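Local coordinates for putative uncharacterized protein (Neurospora crassa, PDB 3EUT), which probably makes polyketides as a type III pentaketide synthase, an acyltransferase of the chalcone and stilbene synthase family, at residues E238-F243 / S255-V260; R44-D49 / G197-S202; T104-T109 / L170-E175; Y359-A364 / M373-R378. All blocks are in the same frame, centred on the assembly; numbering follows the deposited sequence.

Interaction 1: residues E238-F243 / S255-V260. With DCR (icosanoic acid), chain E.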
loop_
_atom_site.group_PDB
_atom_site.type_symbol
_atom_site.label_atom_id
_atom_site.label_comp_id
_atom_site.label_asym_id
_atom_site.label_seq_id
_atom_site.Cartn_x
_atom_site.Cartn_y
_atom_site.Cartn_z
ATOM N N GLU A 238 6.054 -4.325 -18.165
ATOM C CA GLU A 238 5.225 -4.971 -17.124
ATOM C C GLU A 238 5.367 -6.492 -17.085
ATOM O O GLU A 238 5.323 -7.098 -16.015
ATOM C CB GLU A 238 3.741 -4.657 -17.307
ATOM C CG GLU A 238 3.391 -3.205 -17.284
ATOM C CD GLU A 238 3.362 -2.567 -18.665
ATOM O OE1 GLU A 238 3.847 -3.183 -19.640
ATOM O OE2 GLU A 238 2.855 -1.429 -18.765
ATOM N N HIS A 239 5.528 -7.089 -18.265
ATOM C CA HIS A 239 5.550 -8.542 -18.449
ATOM C C HIS A 239 6.902 -9.132 -18.077
ATOM O O HIS A 239 7.053 -10.357 -17.987
ATOM C CB HIS A 239 5.233 -8.875 -19.917
ATOM C CG HIS A 239 6.132 -8.178 -20.896
ATOM N ND1 HIS A 239 6.174 -6.802 -21.023
ATOM C CD2 HIS A 239 7.045 -8.662 -21.775
ATOM C CE1 HIS A 239 7.062 -6.473 -21.945
ATOM N NE2 HIS A 239 7.601 -7.583 -22.420
ATOM N N ASP A 240 7.882 -8.259 -17.854
ATOM C CA ASP A 240 9.242 -8.690 -17.558
ATOM C C ASP A 240 9.498 -9.009 -16.095
ATOM O O ASP A 240 10.410 -9.774 -15.770
ATOM C CB ASP A 240 10.238 -7.645 -18.052
ATOM C CG ASP A 240 10.342 -7.623 -19.564
ATOM O OD1 ASP A 240 10.778 -8.650 -20.132
ATOM O OD2 ASP A 240 9.991 -6.593 -20.178
ATOM N N LEU A 241 8.671 -8.450 -15.215
ATOM C CA LEU A 241 8.964 -8.462 -13.786
ATOM C C LEU A 241 7.688 -8.269 -12.988
ATOM O O LEU A 241 6.967 -7.302 -13.197
ATOM C CB LEU A 241 9.980 -7.364 -13.467
ATOM C CG LEU A 241 10.634 -7.276 -12.087
ATOM C CD1 LEU A 241 11.300 -8.593 -11.713
ATOM C CD2 LEU A 241 11.650 -6.153 -12.118
ATOM N N GLY A 242 7.415 -9.201 -12.081
ATOM C CA GLY A 242 6.147 -9.204 -11.350
ATOM C C GLY A 242 6.031 -10.304 -10.310
ATOM O O GLY A 242 6.927 -11.144 -10.159
ATOM N N PHE A 243 4.902 -10.305 -9.609
ATOM C CA PHE A 243 4.679 -11.180 -8.470
ATOM C C PHE A 243 3.163 -11.327 -8.354
ATOM O O PHE A 243 2.500 -10.469 -7.779
ATOM C CB PHE A 243 5.304 -10.537 -7.220
ATOM C CG PHE A 243 5.716 -11.515 -6.136
ATOM C CD1 PHE A 243 5.547 -11.176 -4.787
ATOM C CD2 PHE A 243 6.325 -12.733 -6.446
ATOM C CE1 PHE A 243 5.949 -12.046 -3.768
ATOM C CE2 PHE A 243 6.727 -13.608 -5.441
ATOM C CZ PHE A 243 6.542 -13.265 -4.095
ATOM N N SER A 255 11.972 -12.135 -16.342
ATOM C CA SER A 255 12.429 -12.457 -17.695
ATOM C C SER A 255 13.920 -12.187 -17.855
ATOM O O SER A 255 14.510 -11.482 -17.036
ATOM C CB SER A 255 11.643 -11.630 -18.715
ATOM O OG SER A 255 12.293 -10.397 -18.955
ATOM N N PRO A 256 14.537 -12.734 -18.925
ATOM C CA PRO A 256 15.944 -12.460 -19.226
ATOM C C PRO A 256 16.228 -11.002 -19.586
ATOM O O PRO A 256 17.380 -10.574 -19.511
ATOM C CB PRO A 256 16.226 -13.364 -20.435
ATOM C CG PRO A 256 15.157 -14.425 -20.377
ATOM C CD PRO A 256 13.955 -13.675 -19.899
ATOM N N ARG A 257 15.191 -10.251 -19.957
ATOM C CA ARG A 257 15.331 -8.846 -20.358
ATOM C C ARG A 257 15.666 -7.902 -19.199
ATOM O O ARG A 257 16.194 -6.816 -19.420
ATOM C CB ARG A 257 14.035 -8.332 -20.995
ATOM C CG ARG A 257 13.505 -9.083 -22.193
ATOM C CD ARG A 257 12.220 -8.403 -22.682
ATOM N NE ARG A 257 12.488 -7.142 -23.370
ATOM C CZ ARG A 257 11.655 -6.104 -23.419
ATOM N NH1 ARG A 257 10.488 -6.127 -22.785
ATOM N NH2 ARG A 257 12.007 -5.019 -24.094
ATOM N N VAL A 258 15.331 -8.305 -17.976
ATOM C CA VAL A 258 15.381 -7.386 -16.828
ATOM C C VAL A 258 16.718 -6.638 -16.645
ATOM O O VAL A 258 16.730 -5.394 -16.626
ATOM C CB VAL A 258 14.854 -8.047 -15.509
ATOM C CG1 VAL A 258 15.146 -7.178 -14.295
ATOM C CG2 VAL A 258 13.359 -8.280 -15.613
ATOM N N PRO A 259 17.846 -7.377 -16.542
ATOM C CA PRO A 259 19.115 -6.677 -16.306
ATOM C C PRO A 259 19.593 -5.837 -17.489
ATOM O O PRO A 259 20.423 -4.956 -17.303
ATOM C CB PRO A 259 20.101 -7.820 -16.016
ATOM C CG PRO A 259 19.518 -8.996 -16.690
ATOM C CD PRO A 259 18.033 -8.842 -16.589
ATOM N N VAL A 260 19.083 -6.117 -18.687
ATOM C CA VAL A 260 19.379 -5.315 -19.879
ATOM C C VAL A 260 18.652 -3.960 -19.776
ATOM O O VAL A 260 19.250 -2.902 -19.949
ATOM C CB VAL A 260 18.928 -6.056 -21.177
ATOM C CG1 VAL A 260 19.225 -5.231 -22.427
ATOM C CG2 VAL A 260 19.562 -7.453 -21.269
HETATM O O1 DCR E . 9.065 -9.907 -8.014
HETATM C C1 DCR E . 9.450 -9.613 -6.849
HETATM O O2 DCR E . 9.298 -8.474 -6.346
HETATM C C2 DCR E . 10.145 -10.683 -6.033
HETATM C C3 DCR E . 9.620 -10.792 -4.599
HETATM C C4 DCR E . 10.187 -11.992 -3.826
HETATM C C5 DCR E . 10.044 -13.317 -4.574
HETATM C C6 DCR E . 10.025 -14.546 -3.665
HETATM C C7 DCR E . 10.383 -15.812 -4.446
HETATM C C8 DCR E . 10.452 -17.079 -3.596
HETATM C C9 DCR E . 11.907 -17.455 -3.337
HETATM C C10 DCR E . 12.065 -18.720 -2.503
HETATM C C11 DCR E . 13.441 -18.736 -1.845
HETATM C C12 DCR E . 13.959 -20.154 -1.656
HETATM C C13 DCR E . 13.902 -20.572 -0.197
HETATM C C14 DCR E . 15.113 -21.375 0.271
HETATM C C15 DCR E . 14.975 -21.659 1.763
HETATM C C16 DCR E . 14.614 -23.104 2.108
HETATM C C17 DCR E . 13.318 -23.221 2.915
HETATM C C18 DCR E . 13.306 -22.455 4.234
HETATM C C19 DCR E . 12.104 -22.882 5.060
HETATM C C20 DCR E . 11.361 -21.708 5.652
#
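The carboxylate of Asp-240 is gripped through both oxygens. Ser-255 OG donates to Asp-240 OD1 at 2.6 Å, on the anti side of that oxygen and 19° out of the carboxylate plane. The other oxygen, Asp-240 OD2, makes a salt bridge with Arg-257 NH1 at 2.7 Å. Carboxylate and guanidinium are turned 54° apart, so they do not form a flat, two-pronged pair. A bend at chi3 (74°) of Arg-257 brings NH1 to Asp-240 OD2. The backbones join as well, Ser-255 N donating to Asp-240 O at 2.9 Å. Ser-255 OG has a second task: it accepts from Arg-257 N at 3.1 Å, a capping bond at the turn leading into the helix. Beside the polar cluster, Val-258 CG2 packs 4.1 Å from Leu-241 CB. Farther on, one face of the Phe-243 ring lies against the chain of the bound icosanoic acid. Strands 241-246 and 249-254 form an antiparallel pair, and this contact ties its start to helix 258-275, which follows it.

Interaction 2: residues R44-D49 / G197-S202. With DCR (icosanoic acid), chain E.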
loop_
_atom_site.group_PDB
_atom_site.type_symbol
_atom_site.label_atom_id
_atom_site.label_comp_id
_atom_site.label_asym_id
_atom_site.label_seq_id
_atom_site.Cartn_x
_atom_site.Cartn_y
_atom_site.Cartn_z
ATOM N N ARG A 44 23.300 -22.421 -8.162
ATOM C CA ARG A 44 24.710 -22.424 -7.802
ATOM C C ARG A 44 25.569 -21.468 -8.636
ATOM O O ARG A 44 26.795 -21.414 -8.457
ATOM C CB ARG A 44 25.234 -23.869 -7.843
ATOM C CG ARG A 44 24.637 -24.685 -6.697
ATOM C CD ARG A 44 24.948 -26.145 -6.804
ATOM N NE ARG A 44 24.357 -26.892 -5.702
ATOM C CZ ARG A 44 24.929 -27.074 -4.516
ATOM N NH1 ARG A 44 26.134 -26.571 -4.244
ATOM N NH2 ARG A 44 24.292 -27.776 -3.599
ATOM N N TYR A 45 24.938 -20.724 -9.547
ATOM C CA TYR A 45 25.656 -19.756 -10.395
ATOM C C TYR A 45 25.402 -18.285 -10.033
ATOM O O TYR A 45 25.843 -17.389 -10.760
ATOM C CB TYR A 45 25.291 -19.895 -11.889
ATOM C CG TYR A 45 25.177 -21.276 -12.509
ATOM C CD1 TYR A 45 26.051 -22.317 -12.170
ATOM C CD2 TYR A 45 24.215 -21.515 -13.504
ATOM C CE1 TYR A 45 25.935 -23.586 -12.777
ATOM C CE2 TYR A 45 24.090 -22.764 -14.109
ATOM C CZ TYR A 45 24.959 -23.797 -13.748
ATOM O OH TYR A 45 24.837 -25.035 -14.374
ATOM N N THR A 46 24.693 -18.025 -8.939
ATOM C CA THR A 46 24.289 -16.662 -8.598
ATOM C C THR A 46 25.407 -15.815 -8.006
ATOM O O THR A 46 25.399 -14.588 -8.142
ATOM C CB THR A 46 23.145 -16.668 -7.584
ATOM O OG1 THR A 46 23.558 -17.422 -6.437
ATOM C CG2 THR A 46 21.868 -17.275 -8.209
ATOM N N GLY A 47 26.356 -16.458 -7.335
ATOM C CA GLY A 47 27.351 -15.738 -6.548
ATOM C C GLY A 47 26.875 -15.433 -5.132
ATOM O O GLY A 47 27.563 -14.739 -4.390
ATOM N N ILE A 48 25.694 -15.938 -4.761
ATOM C CA ILE A 48 25.203 -15.875 -3.387
ATOM C C ILE A 48 25.745 -17.087 -2.616
ATOM O O ILE A 48 25.491 -18.224 -2.994
ATOM C CB ILE A 48 23.655 -15.909 -3.305
ATOM C CG1 ILE A 48 23.013 -14.806 -4.157
ATOM C CG2 ILE A 48 23.203 -15.789 -1.854
ATOM C CD1 ILE A 48 21.473 -14.961 -4.328
ATOM N N ASP A 49 26.496 -16.834 -1.546
ATOM C CA ASP A 49 27.078 -17.900 -0.734
ATOM C C ASP A 49 26.059 -18.483 0.247
ATOM O O ASP A 49 25.925 -19.714 0.370
ATOM C CB ASP A 49 28.304 -17.369 0.019
ATOM C CG ASP A 49 29.056 -18.455 0.794
ATOM O OD1 ASP A 49 29.022 -19.637 0.405
ATOM O OD2 ASP A 49 29.708 -18.109 1.799
ATOM N N GLY A 197 13.567 -17.558 -9.335
ATOM C CA GLY A 197 13.203 -16.994 -8.037
ATOM C C GLY A 197 13.766 -17.737 -6.842
ATOM O O GLY A 197 14.352 -17.108 -5.952
ATOM N N ILE A 198 13.604 -19.067 -6.795
ATOM C CA ILE A 198 14.117 -19.845 -5.648
ATOM C C ILE A 198 15.593 -19.634 -5.400
ATOM O O ILE A 198 16.075 -19.951 -4.326
ATOM C CB ILE A 198 13.954 -21.401 -5.757
ATOM C CG1 ILE A 198 14.158 -21.903 -7.187
ATOM C CG2 ILE A 198 12.667 -21.877 -5.126
ATOM C CD1 ILE A 198 14.404 -23.438 -7.202
ATOM N N ALA A 199 16.315 -19.146 -6.401
ATOM C CA ALA A 199 17.769 -19.037 -6.302
ATOM C C ALA A 199 18.251 -17.701 -5.690
ATOM O O ALA A 199 19.399 -17.591 -5.238
ATOM C CB ALA A 199 18.392 -19.252 -7.671
ATOM N N LEU A 200 17.374 -16.704 -5.664
ATOM C CA LEU A 200 17.799 -15.319 -5.410
ATOM C C LEU A 200 17.388 -14.752 -4.065
ATOM O O LEU A 200 18.176 -14.077 -3.397
ATOM C CB LEU A 200 17.248 -14.399 -6.509
ATOM C CG LEU A 200 17.844 -14.481 -7.921
ATOM C CD1 LEU A 200 17.141 -13.474 -8.849
ATOM C CD2 LEU A 200 19.360 -14.236 -7.932
ATOM N N PHE A 201 16.143 -15.007 -3.681
ATOM C CA PHE A 201 15.492 -14.233 -2.623
ATOM C C PHE A 201 15.661 -14.803 -1.214
ATOM O O PHE A 201 15.805 -16.014 -1.035
ATOM C CB PHE A 201 14.016 -14.017 -2.967
ATOM C CG PHE A 201 13.801 -13.153 -4.183
ATOM C CD1 PHE A 201 13.891 -11.760 -4.090
ATOM C CD2 PHE A 201 13.500 -13.723 -5.419
ATOM C CE1 PHE A 201 13.691 -10.964 -5.200
ATOM C CE2 PHE A 201 13.299 -12.924 -6.556
ATOM C CZ PHE A 201 13.400 -11.548 -6.449
ATOM N N SER A 202 15.683 -13.910 -0.227
ATOM C CA SER A 202 15.870 -14.288 1.184
ATOM C C SER A 202 14.965 -13.430 2.075
ATOM O O SER A 202 14.166 -12.634 1.560
ATOM C CB SER A 202 17.336 -14.113 1.584
ATOM O OG SER A 202 17.779 -12.783 1.361
HETATM O O1 DCR E . 9.065 -9.907 -8.014
HETATM C C1 DCR E . 9.450 -9.613 -6.849
HETATM O O2 DCR E . 9.298 -8.474 -6.346
HETATM C C2 DCR E . 10.145 -10.683 -6.033
HETATM C C3 DCR E . 9.620 -10.792 -4.599
HETATM C C4 DCR E . 10.187 -11.992 -3.826
HETATM C C5 DCR E . 10.044 -13.317 -4.574
HETATM C C6 DCR E . 10.025 -14.546 -3.665
HETATM C C7 DCR E . 10.383 -15.812 -4.446
HETATM C C8 DCR E . 10.452 -17.079 -3.596
HETATM C C9 DCR E . 11.907 -17.455 -3.337
HETATM C C10 DCR E . 12.065 -18.720 -2.503
HETATM C C11 DCR E . 13.441 -18.736 -1.845
HETATM C C12 DCR E . 13.959 -20.154 -1.656
HETATM C C13 DCR E . 13.902 -20.572 -0.197
HETATM C C14 DCR E . 15.113 -21.375 0.271
HETATM C C15 DCR E . 14.975 -21.659 1.763
HETATM C C16 DCR E . 14.614 -23.104 2.108
HETATM C C17 DCR E . 13.318 -23.221 2.915
HETATM C C18 DCR E . 13.306 -22.455 4.234
HETATM C C19 DCR E . 12.104 -22.882 5.060
HETATM C C20 DCR E . 11.361 -21.708 5.652
HETATM O O HOH W 1 21.710 -19.038 -5.038
#
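Thr-46 and Ile-48 carry this loop-to-loop contact, which is built on an ST turn in the N-terminal half of the thiolase-like fold. Thr-46 comes first. Its CG2 methyl packs against Ala-199 CB at 4.0 Å and Leu-200 CD2 at 3.9 Å. Its hydroxyl sits between the backbone N and the carbonyl carbon (chi1 56°), where OG1 accepts from Ile-48 N at 3.1 Å and closes the turn. A water bridges the two loops here: it lies 2.8 Å from Thr-46 OG1 and donates to Ala-199 O at 2.7 Å. Gly-47 makes the bend with a positive phi. Ile-48 follows, and Tyr-324 of helix 318-327 packs on both Ile-48 and Leu-200. The far side of segment 197-202 faces the bound icosanoic acid. There the alkyl chain of the fatty acid crosses one face of the Phe-201 ring, with DCR C4 over its centre. On the near side, Ile-48 sends its CD1 over the backbone of the other loop, 3.5 Å from Leu-200 O.

Interaction 3: residues T104-T109 / L170-E175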
loop_
_atom_site.group_PDB
_atom_site.type_symbol
_atom_site.label_atom_id
_atom_site.label_comp_id
_atom_site.label_asym_id
_atom_site.label_seq_id
_atom_site.Cartn_x
_atom_site.Cartn_y
_atom_site.Cartn_z
ATOM N N THR A 104 5.878 10.317 14.237
ATOM C CA THR A 104 4.715 11.007 13.676
ATOM C C THR A 104 4.098 10.255 12.481
ATOM O O THR A 104 2.881 10.344 12.254
ATOM C CB THR A 104 5.099 12.426 13.218
ATOM O OG1 THR A 104 6.065 12.323 12.170
ATOM C CG2 THR A 104 5.714 13.219 14.376
ATOM N N HIS A 105 4.935 9.534 11.717
ATOM C CA HIS A 105 4.430 8.724 10.590
ATOM C C HIS A 105 5.149 7.387 10.525
ATOM O O HIS A 105 6.204 7.189 11.108
ATOM C CB HIS A 105 4.668 9.340 9.213
ATOM C CG HIS A 105 4.159 10.736 9.008
ATOM N ND1 HIS A 105 4.707 11.830 9.641
ATOM C CD2 HIS A 105 3.261 11.226 8.119
ATOM C CE1 HIS A 105 4.135 12.935 9.184
ATOM N NE2 HIS A 105 3.243 12.595 8.269
ATOM N N MET A 106 4.570 6.474 9.760
ATOM C CA MET A 106 5.196 5.207 9.473
ATOM C C MET A 106 4.912 4.896 8.009
ATOM O O MET A 106 3.750 4.883 7.596
ATOM C CB MET A 106 4.613 4.151 10.410
ATOM C CG MET A 106 5.229 2.755 10.303
ATOM S SD MET A 106 4.460 1.673 11.535
ATOM C CE MET A 106 5.343 0.186 11.182
ATOM N N VAL A 107 5.959 4.691 7.215
ATOM C CA VAL A 107 5.790 4.232 5.838
ATOM C C VAL A 107 6.418 2.839 5.736
ATOM O O VAL A 107 7.633 2.678 5.882
ATOM C CB VAL A 107 6.431 5.179 4.810
ATOM C CG1 VAL A 107 6.142 4.704 3.368
ATOM C CG2 VAL A 107 5.908 6.617 5.014
ATOM N N SER A 108 5.582 1.846 5.489
ATOM C CA SER A 108 6.050 0.463 5.453
ATOM C C SER A 108 5.827 -0.152 4.083
ATOM O O SER A 108 4.964 0.287 3.328
ATOM C CB SER A 108 5.303 -0.382 6.494
ATOM O OG SER A 108 5.389 0.206 7.784
ATOM N N THR A 109 6.581 -1.202 3.779
ATOM C CA THR A 109 6.357 -1.926 2.548
ATOM C C THR A 109 6.599 -3.431 2.754
ATOM O O THR A 109 7.334 -3.854 3.659
ATOM C CB THR A 109 7.205 -1.348 1.364
ATOM O OG1 THR A 109 6.878 -2.042 0.153
ATOM C CG2 THR A 109 8.680 -1.469 1.640
ATOM N N LEU A 170 9.180 6.566 10.816
ATOM C CA LEU A 170 9.662 5.196 10.736
ATOM C C LEU A 170 9.405 4.613 9.332
ATOM O O LEU A 170 8.263 4.463 8.900
ATOM C CB LEU A 170 9.012 4.355 11.836
ATOM C CG LEU A 170 9.306 2.857 11.827
ATOM C CD1 LEU A 170 10.821 2.560 11.868
ATOM C CD2 LEU A 170 8.550 2.153 12.950
ATOM N N VAL A 171 10.485 4.333 8.611
ATOM C CA VAL A 171 10.417 3.788 7.260
ATOM C C VAL A 171 10.861 2.314 7.336
ATOM O O VAL A 171 12.000 2.038 7.693
ATOM C CB VAL A 171 11.340 4.577 6.296
ATOM C CG1 VAL A 171 11.162 4.101 4.857
ATOM C CG2 VAL A 171 11.099 6.086 6.386
ATOM N N LEU A 172 9.956 1.386 7.012
ATOM C CA LEU A 172 10.134 -0.049 7.329
ATOM C C LEU A 172 9.897 -0.969 6.133
ATOM O O LEU A 172 8.905 -0.812 5.419
ATOM C CB LEU A 172 9.176 -0.446 8.464
ATOM C CG LEU A 172 9.085 -1.931 8.874
ATOM C CD1 LEU A 172 10.408 -2.407 9.452
ATOM C CD2 LEU A 172 7.938 -2.215 9.841
ATOM N N ALA A 173 10.806 -1.920 5.912
ATOM C CA ALA A 173 10.607 -2.941 4.899
ATOM C C ALA A 173 10.786 -4.310 5.569
ATOM O O ALA A 173 11.720 -4.520 6.342
ATOM C CB ALA A 173 11.600 -2.779 3.766
ATOM N N LEU A 174 9.869 -5.214 5.259
ATOM C CA LEU A 174 9.872 -6.572 5.783
ATOM C C LEU A 174 9.547 -7.508 4.632
ATOM O O LEU A 174 8.505 -7.364 3.996
ATOM C CB LEU A 174 8.811 -6.736 6.883
ATOM C CG LEU A 174 8.526 -8.183 7.345
ATOM C CD1 LEU A 174 9.828 -8.869 7.837
ATOM C CD2 LEU A 174 7.478 -8.220 8.430
ATOM N N GLU A 175 10.433 -8.463 4.358
ATOM C CA GLU A 175 10.153 -9.463 3.342
ATOM C C GLU A 175 10.422 -10.876 3.868
ATOM O O GLU A 175 11.450 -11.139 4.511
ATOM C CB GLU A 175 10.938 -9.186 2.068
ATOM C CG GLU A 175 10.745 -7.739 1.499
ATOM C CD GLU A 175 9.408 -7.534 0.773
ATOM O OE1 GLU A 175 8.541 -8.442 0.819
ATOM O OE2 GLU A 175 9.229 -6.454 0.146
HETATM O O HOH W 2 7.791 -4.525 -1.228
#
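Five backbone hydrogen bonds join His-105, Val-107 and Thr-109 to Leu-170, Leu-172 and Leu-174, on two parallel strands. The chain alternates as a parallel pair does: Val-107 N donates to Leu-170 O, and Leu-172 N donates to Val-107 O, both at 2.9 Å. The last rung, Leu-174 N to Thr-109 O, is longer at 3.3 Å. Side chains follow on both faces. On one, Met-106 runs fully extended, with chi1 to chi3 all near 180°. It lies alongside Leu-170 and Leu-172, its CE 3.8 Å from Leu-172 CD2. Ser-108 shares this face. On the other, Thr-109 CG2 meets Ala-173 CB at 3.8 Å. Helix 70-96 packs on Leu-170 and Leu-172, and helix 145-162 on Val-107 and Val-171. A strand pair between helix layers is consistent with the five-layered alpha-beta-alpha-beta-alpha thiolase fold. Beyond the last rung, a water accepts from Thr-109 OG1 at 3.0 Å and donates to Glu-175 OE2 at 2.8 Å. Ser-332 OG also bonds OE2. Glu-175 OE1 is held by Cys-111 N and by the hydroxyls of Thr-110 and Thr-112. Several bonds thus grip both oxygens, which probably fixes the rotation of this buried carboxylate and would suit a negative charge.

Interaction 4: residues Y359-A364 / M373-R378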
loop_
_atom_site.group_PDB
_atom_site.type_symbol
_atom_site.label_atom_id
_atom_site.label_comp_id
_atom_site.label_asym_id
_atom_site.label_seq_id
_atom_site.Cartn_x
_atom_site.Cartn_y
_atom_site.Cartn_z
ATOM N N TYR A 359 29.470 11.394 -0.403
ATOM C CA TYR A 359 28.207 11.327 -1.122
ATOM C C TYR A 359 27.944 9.913 -1.652
ATOM O O TYR A 359 28.859 9.239 -2.146
ATOM C CB TYR A 359 28.143 12.383 -2.236
ATOM C CG TYR A 359 28.235 13.808 -1.678
ATOM C CD1 TYR A 359 27.087 14.504 -1.299
ATOM C CD2 TYR A 359 29.474 14.429 -1.485
ATOM C CE1 TYR A 359 27.160 15.794 -0.756
ATOM C CE2 TYR A 359 29.567 15.733 -0.944
ATOM C CZ TYR A 359 28.404 16.403 -0.588
ATOM O OH TYR A 359 28.469 17.682 -0.070
ATOM N N VAL A 360 26.685 9.489 -1.543
ATOM C CA VAL A 360 26.279 8.122 -1.859
ATOM C C VAL A 360 25.053 8.167 -2.754
ATOM O O VAL A 360 24.051 8.782 -2.412
ATOM C CB VAL A 360 25.949 7.308 -0.562
ATOM C CG1 VAL A 360 25.568 5.875 -0.891
ATOM C CG2 VAL A 360 27.136 7.307 0.392
ATOM N N VAL A 361 25.149 7.530 -3.913
ATOM C CA VAL A 361 23.988 7.301 -4.753
ATOM C C VAL A 361 23.320 5.958 -4.384
ATOM O O VAL A 361 23.975 4.919 -4.391
ATOM C CB VAL A 361 24.384 7.243 -6.221
ATOM C CG1 VAL A 361 23.154 7.020 -7.072
ATOM C CG2 VAL A 361 25.079 8.540 -6.648
ATOM N N GLY A 362 22.026 5.995 -4.064
ATOM C CA GLY A 362 21.228 4.783 -3.871
ATOM C C GLY A 362 20.396 4.487 -5.105
ATOM O O GLY A 362 19.891 5.407 -5.741
ATOM N N CYS A 363 20.269 3.205 -5.450
ATOM C CA CYS A 363 19.541 2.785 -6.634
ATOM C C CYS A 363 18.836 1.438 -6.433
ATOM O O CYS A 363 19.417 0.505 -5.850
ATOM C CB CYS A 363 20.501 2.693 -7.836
ATOM S SG CYS A 363 19.693 2.336 -9.410
ATOM N N ALA A 364 17.603 1.337 -6.931
ATOM C CA ALA A 364 16.844 0.082 -6.910
ATOM C C ALA A 364 15.880 -0.007 -8.087
ATOM O O ALA A 364 15.404 1.012 -8.586
ATOM C CB ALA A 364 16.087 -0.074 -5.603
ATOM N N MET A 373 16.119 6.161 -7.538
ATOM C CA MET A 373 17.469 6.621 -7.245
ATOM C C MET A 373 17.403 7.760 -6.216
ATOM O O MET A 373 16.430 8.499 -6.186
ATOM C CB MET A 373 18.164 7.056 -8.536
ATOM C CG MET A 373 19.667 6.967 -8.528
ATOM S SD MET A 373 20.429 7.160 -10.173
ATOM C CE MET A 373 19.747 5.796 -11.029
ATOM N N CYS A 374 18.406 7.855 -5.344
ATOM C CA CYS A 374 18.478 8.918 -4.340
ATOM C C CYS A 374 19.930 9.338 -4.143
ATOM O O CYS A 374 20.846 8.572 -4.455
ATOM C CB CYS A 374 17.853 8.492 -3.007
ATOM S SG CYS A 374 18.776 7.208 -2.090
ATOM N N MET A 375 20.133 10.560 -3.654
ATOM C CA MET A 375 21.477 11.064 -3.337
ATOM C C MET A 375 21.523 11.357 -1.858
ATOM O O MET A 375 20.660 12.086 -1.341
ATOM C CB MET A 375 21.809 12.333 -4.141
ATOM C CG MET A 375 23.230 12.919 -3.882
ATOM S SD MET A 375 24.583 11.850 -4.441
ATOM C CE MET A 375 24.513 12.077 -6.209
ATOM N N LEU A 376 22.507 10.763 -1.179
ATOM C CA LEU A 376 22.710 10.999 0.244
ATOM C C LEU A 376 24.045 11.668 0.492
ATOM O O LEU A 376 24.992 11.471 -0.261
ATOM C CB LEU A 376 22.669 9.690 1.025
ATOM C CG LEU A 376 21.498 8.762 0.729
ATOM C CD1 LEU A 376 21.755 7.449 1.418
ATOM C CD2 LEU A 376 20.223 9.379 1.249
ATOM N N LYS A 377 24.113 12.452 1.558
ATOM C CA LYS A 377 25.381 12.957 2.061
ATOM C C LYS A 377 25.688 12.251 3.371
ATOM O O LYS A 377 24.901 12.308 4.317
ATOM C CB LYS A 377 25.333 14.473 2.280
ATOM C CG LYS A 377 26.626 15.044 2.862
ATOM C CD LYS A 377 26.559 16.554 3.020
ATOM C CE LYS A 377 27.943 17.111 3.304
ATOM N NZ LYS A 377 27.902 18.176 4.355
ATOM N N ARG A 378 26.835 11.590 3.434
ATOM C CA ARG A 378 27.194 10.849 4.624
ATOM C C ARG A 378 27.981 11.739 5.565
ATOM O O ARG A 378 28.997 12.317 5.171
ATOM C CB ARG A 378 28.005 9.625 4.235
ATOM C CG ARG A 378 28.520 8.815 5.401
ATOM C CD ARG A 378 29.469 7.790 4.862
ATOM N NE ARG A 378 30.126 7.038 5.918
ATOM C CZ ARG A 378 30.771 5.901 5.713
ATOM N NH1 ARG A 378 30.814 5.380 4.490
ATOM N NH2 ARG A 378 31.357 5.279 6.728
#
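The ring of Tyr-359 lies alongside the aliphatic chain of Lys-377, both pointing the same way. Lys-377 CG approaches the ring obliquely, 3.7 Å from Tyr-359 CE1, and Lys-377 CE comes within 3.5 Å of Tyr-359 OH. Tyr-285 meets the same ring edge-to-face. Extended through chi3, the methylenes of Lys-377 run beside the ring as far as the hydroxyl. Next along this face are Val-361, Met-373 and Met-375. Val-361 points one methyl at each methionine: CG1 is 3.8 Å from Met-373 CG, and CG2 is 3.6 Å from Met-375 CE. Bends at chi2 and chi3 turn the end of Met-375 back onto that methyl. Met-373 CE also reaches Cys-363 SG. The opposite face carries Val-360, Leu-376 and Cys-374. Gly-362 has no side chain there, and Cys-374 SG packs 3.9 Å from Gly-362 CA. Two hydrogen-bonded pairs lace the backbones: Val-360 with Leu-376, and Gly-362 with Cys-374. The segments form the beta hairpin of strands 359-366 and 370-378. It lies between strands 292-295 and 224-233 in the central mixed sheet, and helix 258-275 covers Cys-363 and Met-373.

In the fold
From the N terminus, segment 44-49 comes first and its partner lies 148 residues further on, so interaction 2 closes the longest loop. Interaction 3 falls within that loop and joins two strands of the central sheet after a shorter excursion. Interaction 1 follows in series, closing a short loop around strands 241-246 and 249-254. Interaction 4 is last, a tight hairpin near the C terminus. Interactions 3 and 4 belong to the same mixed sheet, with centres about 19 Å apart, one in the N-terminal part of the synthase and one in the C-terminal part. Interactions 1 and 2 are likewise divided between the two parts, yet both touch the bound icosanoic acid.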